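Local coordinates for tubulin-like protein CetZ2 (Haloferax volcanii, PDB 4B45) that binds and probably hydrolyses GTP as a tubulin-like cytoskeletal protein involved in the control of archaeal cell shape, at residues G13-A18 / E184-R189. Sequence-based numbering, arbitrary orientation.
Sequences GKLASA and EAIARR. With GSP (5'-guanosine-diphosphate-monothiophosphate), chain C.
The side chains of Leu15, Ala18, Ile186 and Ala187 that meet here are all aliphatic, so no ring is sandwiched between the helices; the flat groups lie beside this apolar seam. Neither segment covers a face of the guanine, which receives Lys14 at its O6 and N7 side. The aliphatic chain of Lys14 passes close to O6, bends at chi3 (-113°), and lets NZ donate a weak hydrogen bond to O6 over 3.2 Å. The guanidinium of Arg189 folds back on its own helix, NH1 donating to Ala185 O at 3.3 Å from above the carbonyl plane, on the face opposite Arg189 N, and the side chain also touches Leu225 and Tyr227. Between the helices, Leu15 carries CG anti to the backbone N (chi1 -179°), bringing CD1 at a slant to 3.8 Å from Ile186 CG2. The backbones close in where both residues are alanine: Ala18 CA and Ala187 CA are 5.9 Å apart, and Ala187 CB also rests on the backbone carbonyl of Ala18, 3.7 Å from its O. Asn183, directly before segment 184-189, contacts Lys14, Leu15 and Ala18. Helix 175-196 is consistent with the core helix that, in tubulin and FtsZ, links the GTPase and C-terminal domains. With no hydrogen bond between the segments, this buried seam relies on apolar fit, while polar contacts with the nucleotide come from Lys14, weakly, and from Asn183 OD1.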
loop_
_atom_site.group_PDB
_atom_site.type_symbol
_atom_site.label_atom_id
_atom_site.label_comp_id
_atom_site.label_asym_id
_atom_site.label_seq_id
_atom_site.Cartn_x
_atom_site.Cartn_y
_atom_site.Cartn_z
ATOM N N GLY A 13 -1.494 7.282 -9.750
ATOM C CA GLY A 13 -0.510 8.340 -9.875
ATOM C C GLY A 13 -0.563 9.278 -8.685
ATOM O O GLY A 13 0.455 9.816 -8.251
ATOM N N LYS A 14 -1.767 9.489 -8.166
ATOM C CA LYS A 14 -1.949 10.337 -6.997
ATOM C C LYS A 14 -1.345 9.702 -5.733
ATOM O O LYS A 14 -0.653 10.364 -4.959
ATOM C CB LYS A 14 -3.429 10.651 -6.784
ATOM C CG LYS A 14 -3.939 11.831 -7.606
ATOM C CD LYS A 14 -5.176 12.452 -6.941
ATOM C CE LYS A 14 -6.449 12.245 -7.775
ATOM N NZ LYS A 14 -7.719 12.526 -7.013
ATOM N N LEU A 15 -1.609 8.419 -5.526
ATOM C CA LEU A 15 -1.060 7.727 -4.365
ATOM C C LEU A 15 0.454 7.579 -4.501
ATOM O O LEU A 15 1.187 7.794 -3.540
ATOM C CB LEU A 15 -1.741 6.368 -4.165
ATOM C CG LEU A 15 -1.292 5.517 -2.968
ATOM C CD1 LEU A 15 -1.341 6.332 -1.690
ATOM C CD2 LEU A 15 -2.161 4.274 -2.851
ATOM N N ALA A 16 0.925 7.228 -5.693
ATOM C CA ALA A 16 2.370 7.148 -5.932
ATOM C C ALA A 16 3.092 8.475 -5.674
ATOM O O ALA A 16 4.200 8.487 -5.146
ATOM C CB ALA A 16 2.669 6.643 -7.337
ATOM N N SER A 17 2.464 9.587 -6.035
ATOM C CA SER A 17 3.021 10.908 -5.731
ATOM C C SER A 17 3.083 11.188 -4.232
ATOM O O SER A 17 4.060 11.756 -3.746
ATOM C CB SER A 17 2.208 12.017 -6.407
ATOM O OG SER A 17 2.303 11.931 -7.820
ATOM N N ALA A 18 2.026 10.818 -3.509
ATOM C CA ALA A 18 1.963 11.078 -2.073
ATOM C C ALA A 18 3.054 10.294 -1.334
ATOM O O ALA A 18 3.741 10.831 -0.472
ATOM C CB ALA A 18 0.593 10.728 -1.535
ATOM N N GLU A 184 -2.605 10.317 1.987
ATOM C CA GLU A 184 -1.611 10.745 2.954
ATOM C C GLU A 184 -1.439 9.733 4.090
ATOM O O GLU A 184 -0.324 9.521 4.581
ATOM C CB GLU A 184 -1.971 12.119 3.505
ATOM C CG GLU A 184 -1.616 13.263 2.580
ATOM C CD GLU A 184 -0.179 13.716 2.747
ATOM O OE1 GLU A 184 0.737 12.869 2.624
ATOM O OE2 GLU A 184 0.036 14.924 3.003
ATOM N N ALA A 185 -2.540 9.115 4.508
ATOM C CA ALA A 185 -2.467 8.129 5.579
ATOM C C ALA A 185 -1.749 6.910 5.040
ATOM O O ALA A 185 -0.943 6.287 5.731
ATOM C CB ALA A 185 -3.850 7.757 6.072
ATOM N N ILE A 186 -2.032 6.567 3.792
ATOM C CA ILE A 186 -1.406 5.387 3.217
ATOM C C ILE A 186 0.071 5.648 3.040
ATOM O O ILE A 186 0.906 4.795 3.361
ATOM C CB ILE A 186 -2.063 4.963 1.904
ATOM C CG1 ILE A 186 -3.422 4.345 2.213
ATOM C CG2 ILE A 186 -1.213 3.919 1.197
ATOM C CD1 ILE A 186 -3.326 3.181 3.191
ATOM N N ALA A 187 0.392 6.849 2.577
ATOM C CA ALA A 187 1.780 7.228 2.382
ATOM C C ALA A 187 2.610 7.106 3.662
ATOM O O ALA A 187 3.718 6.574 3.630
ATOM C CB ALA A 187 1.869 8.611 1.830
ATOM N N ARG A 188 2.079 7.604 4.778
ATOM C CA ARG A 188 2.778 7.527 6.063
ATOM C C ARG A 188 3.018 6.082 6.494
ATOM O O ARG A 188 4.129 5.718 6.865
ATOM C CB ARG A 188 2.001 8.260 7.157
ATOM C CG ARG A 188 2.471 7.916 8.559
ATOM C CD ARG A 188 1.324 7.997 9.565
ATOM N NE ARG A 188 1.210 9.319 10.174
ATOM C CZ ARG A 188 0.149 9.743 10.857
ATOM N NH1 ARG A 188 -0.908 8.957 11.017
ATOM N NH2 ARG A 188 0.141 10.964 11.371
ATOM N N ARG A 189 1.964 5.269 6.438
ATOM C CA ARG A 189 2.047 3.836 6.720
ATOM C C ARG A 189 3.065 3.085 5.871
ATOM O O ARG A 189 3.904 2.353 6.396
ATOM C CB ARG A 189 0.686 3.174 6.507
ATOM C CG ARG A 189 -0.252 3.326 7.661
ATOM C CD ARG A 189 -1.672 3.200 7.188
ATOM N NE ARG A 189 -2.654 3.308 8.268
ATOM C CZ ARG A 189 -2.905 4.428 8.942
ATOM N NH1 ARG A 189 -2.231 5.548 8.677
ATOM N NH2 ARG A 189 -3.826 4.426 9.896
HETATM P PG GSP C . -11.129 5.838 -15.539
HETATM O O3B GSP C . -9.632 5.293 -15.350
HETATM S S1G GSP C . -12.516 5.168 -14.159
HETATM O O2G GSP C . -11.133 7.394 -15.538
HETATM O O3G GSP C . -11.550 5.270 -16.835
HETATM P PB GSP C . -8.735 5.360 -14.030
HETATM O O1B GSP C . -7.717 6.473 -14.042
HETATM O O2B GSP C . -7.978 4.042 -13.931
HETATM P PA GSP C . -9.141 5.956 -11.318
HETATM O O1A GSP C . -9.574 7.344 -10.926
HETATM O O2A GSP C . -7.652 5.859 -11.112
HETATM O O3A GSP C . -9.631 5.559 -12.754
HETATM O "O5'" GSP C . -9.742 4.889 -10.364
HETATM C "C5'" GSP C . -10.999 5.007 -9.787
HETATM C "C4'" GSP C . -11.046 4.438 -8.433
HETATM O "O4'" GSP C . -10.012 4.957 -7.650
HETATM C "C3'" GSP C . -12.296 4.774 -7.726
HETATM O "O3'" GSP C . -12.528 3.745 -6.843
HETATM C "C2'" GSP C . -11.985 5.992 -6.984
HETATM O "O2'" GSP C . -12.757 6.046 -5.833
HETATM C "C1'" GSP C . -10.596 5.790 -6.617
HETATM N N9 GSP C . -9.778 6.983 -6.529
HETATM C C8 GSP C . -9.716 7.979 -7.419
HETATM N N7 GSP C . -8.802 8.880 -7.010
HETATM C C5 GSP C . -8.261 8.437 -5.834
HETATM C C6 GSP C . -7.259 8.960 -4.972
HETATM O O6 GSP C . -6.624 10.160 -5.234
HETATM N N1 GSP C . -6.947 8.261 -3.854
HETATM C C2 GSP C . -7.563 7.089 -3.579
HETATM N N2 GSP C . -7.170 6.382 -2.354
HETATM N N3 GSP C . -8.507 6.554 -4.369
HETATM C C4 GSP C . -8.878 7.231 -5.518
#